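Local coordinates for alkylhydroperoxidase AhpD core: uncharacterized peroxidase-related protein (Ralstonia eutropha, PDB 2PRR), which is uncharacterised but probably acts as an alkylhydroperoxidase of the AhpD type, in the carboxymuconolactone decarboxylase family, at residues P13-L17 and A18-D22; G36-P39 and N40-T44; P105-A108 and D109-V113. All blocks are in the same frame, centred on the assembly; numbering follows the deposited sequence.

Interaction 1: residues P13-L17 and A18-D22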
loop_
_atom_site.group_PDB
_atom_site.type_symbol
_atom_site.label_atom_id
_atom_site.label_comp_id
_atom_site.label_asym_id
_atom_site.label_seq_id
_atom_site.Cartn_x
_atom_site.Cartn_y
_atom_site.Cartn_z
ATOM N N PRO D 13 28.058 -16.000 12.210
ATOM C CA PRO D 13 28.826 -17.221 12.432
ATOM C C PRO D 13 27.971 -18.452 12.702
ATOM O O PRO D 13 26.916 -18.355 13.302
ATOM C CB PRO D 13 29.677 -16.888 13.670
ATOM C CG PRO D 13 29.732 -15.383 13.721
ATOM C CD PRO D 13 28.429 -14.934 13.166
ATOM N N VAL D 14 28.440 -19.592 12.238
ATOM C CA VAL D 14 27.760 -20.846 12.448
ATOM C C VAL D 14 28.669 -21.683 13.321
ATOM O O VAL D 14 29.796 -21.966 12.926
ATOM C CB VAL D 14 27.524 -21.573 11.132
ATOM C CG1 VAL D 14 26.740 -22.878 11.364
ATOM C CG2 VAL D 14 26.784 -20.642 10.175
ATOM N N PRO D 15 28.190 -22.085 14.510
ATOM C CA PRO D 15 29.044 -22.870 15.375
ATOM C C PRO D 15 29.240 -24.293 14.889
ATOM O O PRO D 15 28.421 -24.809 14.124
ATOM C CB PRO D 15 28.251 -22.901 16.682
ATOM C CG PRO D 15 26.862 -22.874 16.241
ATOM C CD PRO D 15 26.871 -21.871 15.136
ATOM N N GLU D 16 30.329 -24.905 15.345
ATOM C CA GLU D 16 30.615 -26.295 15.080
ATOM C C GLU D 16 29.726 -27.108 15.998
ATOM O O GLU D 16 29.568 -26.768 17.168
ATOM C CB GLU D 16 32.066 -26.626 15.450
ATOM C CG GLU D 16 33.124 -26.017 14.573
ATOM C CD GLU D 16 33.153 -26.645 13.202
ATOM O OE1 GLU D 16 32.341 -27.565 12.945
ATOM O OE2 GLU D 16 33.990 -26.214 12.379
ATOM N N LEU D 17 29.182 -28.199 15.471
ATOM C CA LEU D 17 28.332 -29.098 16.242
ATOM C C LEU D 17 29.050 -29.493 17.538
ATOM O O LEU D 17 28.434 -29.555 18.597
ATOM C CB LEU D 17 27.952 -30.323 15.397
ATOM C CG LEU D 17 26.985 -31.366 15.991
ATOM C CD1 LEU D 17 25.694 -30.723 16.449
ATOM C CD2 LEU D 17 26.681 -32.496 15.005
ATOM N N ALA D 18 30.360 -29.702 17.463
ATOM C CA ALA D 18 31.161 -30.046 18.643
ATOM C C ALA D 18 31.209 -28.961 19.741
ATOM O O ALA D 18 31.138 -29.284 20.923
ATOM C CB ALA D 18 32.584 -30.410 18.202
ATOM N N ALA D 19 31.295 -27.684 19.366
ATOM C CA ALA D 19 31.386 -26.584 20.356
ATOM C C ALA D 19 30.056 -26.148 21.002
ATOM O O ALA D 19 29.955 -25.029 21.507
ATOM C CB ALA D 19 32.052 -25.369 19.710
ATOM N N LEU D 20 29.058 -27.033 21.016
ATOM C CA LEU D 20 27.730 -26.700 21.502
ATOM C C LEU D 20 27.268 -27.531 22.693
ATOM O O LEU D 20 27.685 -28.702 22.848
ATOM C CB LEU D 20 26.707 -26.938 20.384
ATOM C CG LEU D 20 26.680 -26.023 19.164
ATOM C CD1 LEU D 20 25.673 -26.550 18.142
ATOM C CD2 LEU D 20 26.347 -24.591 19.593
ATOM N N PRO D 21 26.362 -26.938 23.507
ATOM C CA PRO D 21 25.705 -27.590 24.630
ATOM C C PRO D 21 25.134 -28.917 24.195
ATOM O O PRO D 21 24.583 -29.015 23.107
ATOM C CB PRO D 21 24.566 -26.629 24.970
ATOM C CG PRO D 21 25.063 -25.300 24.576
ATOM C CD PRO D 21 25.938 -25.524 23.378
ATOM N N ASP D 22 25.234 -29.924 25.057
ATOM C CA ASP D 22 24.804 -31.284 24.714
ATOM C C ASP D 22 23.316 -31.413 24.382
ATOM O O ASP D 22 22.943 -32.269 23.572
ATOM C CB ASP D 22 25.174 -32.263 25.848
ATOM C CG ASP D 22 26.668 -32.238 26.190
ATOM O OD1 ASP D 22 27.496 -32.022 25.265
ATOM O OD2 ASP D 22 27.006 -32.432 27.385
#

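Interaction 2: residues G36-P39 and N40-T44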
loop_
_atom_site.group_PDB
_atom_site.type_symbol
_atom_site.label_atom_id
_atom_site.label_comp_id
_atom_site.label_asym_id
_atom_site.label_seq_id
_atom_site.Cartn_x
_atom_site.Cartn_y
_atom_site.Cartn_z
ATOM N N GLY D 36 18.683 -37.112 7.440
ATOM C CA GLY D 36 19.863 -37.348 6.610
ATOM C C GLY D 36 20.689 -36.080 6.468
ATOM O O GLY D 36 21.763 -36.080 5.851
ATOM N N PHE D 37 20.204 -34.989 7.045
ATOM C CA PHE D 37 20.894 -33.726 6.954
ATOM C C PHE D 37 20.305 -32.847 8.025
ATOM O O PHE D 37 19.205 -33.099 8.513
ATOM C CB PHE D 37 20.709 -33.086 5.556
ATOM C CG PHE D 37 19.314 -32.570 5.289
ATOM C CD1 PHE D 37 18.292 -33.441 4.943
ATOM C CD2 PHE D 37 19.028 -31.214 5.364
ATOM C CE1 PHE D 37 17.008 -32.975 4.695
ATOM C CE2 PHE D 37 17.752 -30.749 5.113
ATOM C CZ PHE D 37 16.742 -31.631 4.778
ATOM N N VAL D 38 21.037 -31.806 8.384
ATOM C CA VAL D 38 20.567 -30.894 9.393
ATOM C C VAL D 38 20.029 -29.654 8.718
ATOM O O VAL D 38 20.800 -28.907 8.108
ATOM C CB VAL D 38 21.674 -30.482 10.386
ATOM C CG1 VAL D 38 21.105 -29.458 11.412
ATOM C CG2 VAL D 38 22.242 -31.725 11.110
ATOM N N PRO D 39 18.705 -29.448 8.795
ATOM C CA PRO D 39 18.132 -28.215 8.282
ATOM C C PRO D 39 18.910 -27.048 8.841
ATOM O O PRO D 39 19.281 -27.045 10.006
ATOM C CB PRO D 39 16.722 -28.236 8.833
ATOM C CG PRO D 39 16.404 -29.691 8.899
ATOM C CD PRO D 39 17.668 -30.357 9.299
ATOM N N ASN D 40 19.151 -26.046 8.015
ATOM C CA ASN D 40 20.004 -24.935 8.420
ATOM C C ASN D 40 19.478 -24.055 9.539
ATOM O O ASN D 40 20.256 -23.364 10.181
ATOM C CB ASN D 40 20.441 -24.132 7.183
ATOM C CG ASN D 40 21.356 -24.945 6.260
ATOM O OD1 ASN D 40 22.044 -25.896 6.703
ATOM N ND2 ASN D 40 21.352 -24.601 4.971
ATOM N N VAL D 41 18.186 -24.114 9.823
ATOM C CA VAL D 41 17.606 -23.290 10.896
ATOM C C VAL D 41 18.255 -23.685 12.246
ATOM O O VAL D 41 18.498 -22.819 13.088
ATOM C CB VAL D 41 16.034 -23.432 10.960
ATOM C CG1 VAL D 41 15.611 -24.877 11.326
ATOM C CG2 VAL D 41 15.385 -22.409 11.934
ATOM N N PHE D 42 18.540 -24.980 12.444
ATOM C CA PHE D 42 19.151 -25.434 13.696
ATOM C C PHE D 42 20.577 -24.916 13.869
ATOM O O PHE D 42 20.958 -24.469 14.938
ATOM C CB PHE D 42 19.204 -26.977 13.783
ATOM C CG PHE D 42 17.857 -27.645 13.847
ATOM C CD1 PHE D 42 17.210 -27.821 15.056
ATOM C CD2 PHE D 42 17.242 -28.124 12.688
ATOM C CE1 PHE D 42 15.953 -28.453 15.105
ATOM C CE2 PHE D 42 15.987 -28.743 12.737
ATOM C CZ PHE D 42 15.352 -28.904 13.945
ATOM N N LEU D 43 21.364 -24.990 12.807
ATOM C CA LEU D 43 22.749 -24.597 12.863
ATOM C C LEU D 43 22.922 -23.099 12.936
ATOM O O LEU D 43 23.821 -22.619 13.618
ATOM C CB LEU D 43 23.470 -25.142 11.638
ATOM C CG LEU D 43 23.480 -26.676 11.561
ATOM C CD1 LEU D 43 23.761 -27.121 10.132
ATOM C CD2 LEU D 43 24.478 -27.265 12.570
ATOM N N THR D 44 22.072 -22.356 12.237
ATOM C CA THR D 44 22.186 -20.892 12.232
ATOM C C THR D 44 21.738 -20.278 13.546
ATOM O O THR D 44 22.386 -19.354 14.060
ATOM C CB THR D 44 21.416 -20.248 11.035
ATOM O OG1 THR D 44 20.040 -20.656 11.053
ATOM C CG2 THR D 44 22.045 -20.673 9.728
#

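Interaction 3: residues P105-A108 and D109-V113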
loop_
_atom_site.group_PDB
_atom_site.type_symbol
_atom_site.label_atom_id
_atom_site.label_comp_id
_atom_site.label_asym_id
_atom_site.label_seq_id
_atom_site.Cartn_x
_atom_site.Cartn_y
_atom_site.Cartn_z
ATOM N N PRO D 105 2.469 -33.252 -4.587
ATOM C CA PRO D 105 3.651 -32.528 -5.080
ATOM C C PRO D 105 3.431 -31.112 -5.592
ATOM O O PRO D 105 4.380 -30.319 -5.654
ATOM C CB PRO D 105 4.105 -33.376 -6.269
ATOM C CG PRO D 105 3.594 -34.690 -6.023
ATOM C CD PRO D 105 2.289 -34.515 -5.325
ATOM N N LEU D 106 2.194 -30.812 -5.976
ATOM C CA LEU D 106 1.862 -29.526 -6.562
ATOM C C LEU D 106 1.362 -28.481 -5.595
ATOM O O LEU D 106 1.526 -27.284 -5.864
ATOM C CB LEU D 106 0.772 -29.709 -7.618
ATOM C CG LEU D 106 0.860 -30.848 -8.648
ATOM C CD1 LEU D 106 -0.209 -30.562 -9.686
ATOM C CD2 LEU D 106 2.246 -31.035 -9.329
ATOM N N VAL D 107 0.769 -28.926 -4.486
ATOM C CA VAL D 107 0.063 -28.055 -3.529
ATOM C C VAL D 107 0.896 -26.945 -2.870
ATOM O O VAL D 107 0.416 -25.837 -2.700
ATOM C CB VAL D 107 -0.668 -28.927 -2.440
ATOM C CG1 VAL D 107 0.330 -29.509 -1.417
ATOM C CG2 VAL D 107 -1.742 -28.134 -1.738
ATOM N N ALA D 108 2.140 -27.236 -2.516
ATOM C CA ALA D 108 2.987 -26.248 -1.866
ATOM C C ALA D 108 3.351 -25.107 -2.787
ATOM O O ALA D 108 3.421 -23.962 -2.355
ATOM C CB ALA D 108 4.236 -26.891 -1.319
ATOM N N ASP D 109 3.589 -25.394 -4.052
ATOM C CA ASP D 109 3.913 -24.302 -4.998
ATOM C C ASP D 109 2.704 -23.382 -5.233
ATOM O O ASP D 109 2.872 -22.183 -5.415
ATOM C CB ASP D 109 4.441 -24.832 -6.340
ATOM C CG ASP D 109 5.604 -25.815 -6.182
ATOM O OD1 ASP D 109 5.619 -26.615 -5.209
ATOM O OD2 ASP D 109 6.480 -25.813 -7.066
ATOM N N GLN D 110 1.505 -23.957 -5.232
ATOM C CA GLN D 110 0.250 -23.225 -5.432
ATOM C C GLN D 110 -0.055 -22.282 -4.275
ATOM O O GLN D 110 -0.529 -21.139 -4.428
ATOM C CB GLN D 110 -0.905 -24.224 -5.548
ATOM C CG GLN D 110 -0.837 -25.152 -6.768
ATOM C CD GLN D 110 -1.771 -26.352 -6.680
ATOM O OE1 GLN D 110 -2.533 -26.491 -5.726
ATOM N NE2 GLN D 110 -1.703 -27.238 -7.682
ATOM N N VAL D 111 0.187 -22.817 -3.099
ATOM C CA VAL D 111 0.003 -22.105 -1.862
ATOM C C VAL D 111 1.031 -20.978 -1.725
ATOM O O VAL D 111 0.716 -19.925 -1.193
ATOM C CB VAL D 111 0.017 -23.127 -0.675
ATOM C CG1 VAL D 111 0.213 -22.457 0.657
ATOM C CG2 VAL D 111 -1.309 -23.956 -0.664
ATOM N N ALA D 112 2.253 -21.203 -2.201
ATOM C CA ALA D 112 3.282 -20.187 -2.135
ATOM C C ALA D 112 3.016 -19.044 -3.134
ATOM O O ALA D 112 3.241 -17.891 -2.799
ATOM C CB ALA D 112 4.611 -20.772 -2.362
ATOM N N VAL D 113 2.467 -19.354 -4.302
ATOM C CA VAL D 113 2.254 -18.337 -5.347
ATOM C C VAL D 113 0.926 -17.602 -5.180
ATOM O O VAL D 113 0.886 -16.372 -5.155
ATOM C CB VAL D 113 2.411 -18.979 -6.747
ATOM C CG1 VAL D 113 2.480 -17.943 -7.788
ATOM C CG2 VAL D 113 3.740 -19.827 -6.833
#

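Interaction 1: residues P13-L17 and A18-D22
Pro15 and Leu20 make the apolar part of this local contact. Leu20 CD2 lies 3.8 Å from Pro15 CG, and Pro15 CB is almost as near to the same methyl. Thus one branch of the leucine meets one flank of the proline ring, the two side chains set at a slant. Leu20 CG is anti to its own carbonyl carbon (chi1 -70°). This lays the side chain back over the turn, with Leu20 CG 3.6 Å from Glu16 O. Leu20 CB is 3.6 Å from Leu17 O, so the leucine covers two backbone carbonyls as well as the ring.

Between the segments the polar contact is made by the backbone. Ala19 N gives a weak bond to Glu16 O at 2.9 Å, with an N-H...O angle of 127°. This closes a beta turn over Leu17 and Ala18, whose backbone angles are helical. Ala19 CB stands 3.8 Å from Glu16 O. Leu17 O also takes a weak bond from Arg25 NE.

The turn sits at the surface before helix 22-35, with Pro21 at the N-cap. Leu17 and Leu20 both pack on Ile28 of that helix. Pro15 and Leu20 also touch Ala46, just past helix 40-45.

Interaction 2: residues G36-P39 and N40-T44
Val38 CG1 lies at the apolar centre, 3.7 Å from Leu43 CG and close to Leu43 CD1 as well. The two side chains cross at about a right angle. With this methyl anti to the backbone N (chi1 178°), the valine branch reaches the helix that follows. It also meets Phe42 CB at 3.9 Å.

Pro39 and Phe42 lie side by side and point the same way. Pro39 CB is 3.9 Å from Phe42 CD2, and Pro39 CG sits near Phe42 CE2. The CD2-CE2 bond of the ring runs along the proline. Pro39 O comes to the ring edge in its plane, 3.5 Å from Phe42 CD2. Beyond these segments, Phe42 stacks on Phe56 of helix 49-63.

The backbone bonds come next. Phe42 N donates to Pro39 O over 3.3 Å. Asn40 O is gripped twice by Thr44, through N and through OG1, the latter at 2.9 Å. At the polar edge, Asn40 ND2 bonds to Arg182 O. Asn184 takes Asn40 N on OD1 and gives ND2 to Val38 O.

The chemistry is thus divided. Apolar packing joins the incoming chain to the first turn of the helix, while the side-chain amides of Asn40 and Asn184 tie 36-44 to the 182-184 region through backbone groups.

Interaction 3: residues P105-A108 and D109-V113
Leu106 and Gln110 meet across one helical turn. Gln110 NE2 lies 3.5 Å from Leu106 CB, and the two side chains run at a slant to each other. The glutamine has CG anti to its carbonyl carbon (chi1 -64°) and is extended beyond it. It therefore runs back alongside Leu106 O, with Gln110 CG at 3.3 Å. One residue on, Val111 CG2 lies 3.3 Å from Val107 O. The methyls Val107 CG2 and Val111 CG2 touch more loosely, at 4.3 Å. Ala112 CB rests 3.4 Å from Ala108 O.

The backbone is that of an opening alpha helix. Leu106 O takes two weak bonds, from Asp109 N and Gln110 N. The regular pattern follows: Val111 N bonds to Val107 O at 3.1 Å and Ala112 N to Ala108 O at 3.0 Å. This short helix, 107-114, belongs to an all-helical chain. Val111 packs on helix 71-84, and Ala108 on helix 88-102.

The polar ends are held from further out. Gln110 OE1 accepts from Asp119 N, which probably helps fix the amide. Asp109 OD2 forms a salt bridge with Arg192, and OD1 bonds to a triethylene glycol that probably comes from the crystallisation liquor. Phe188 of the second subunit packs on Leu106 and Asp109.

All three contacts are local turns, and each lies where the chain enters a helix. Interaction 1 is at the surface, whereas interactions 2 and 3 are partly buried. Interactions 1 and 2 belong to one corner of the chain. They touch where Pro15 CD meets Leu43 O, and both pack on Ile28 of helix 22-35. Interaction 3 stands apart, its centre about 23 Å from that of interaction 2. It packs against a second subunit, which interaction 1 does not. The chemistry differs with place. Interaction 1 has one weak turn bond and a small apolar patch. Segments 36-44 add an aromatic cluster and amide partners. Segments 105-113 combine regular helical bonds with a charged outer edge.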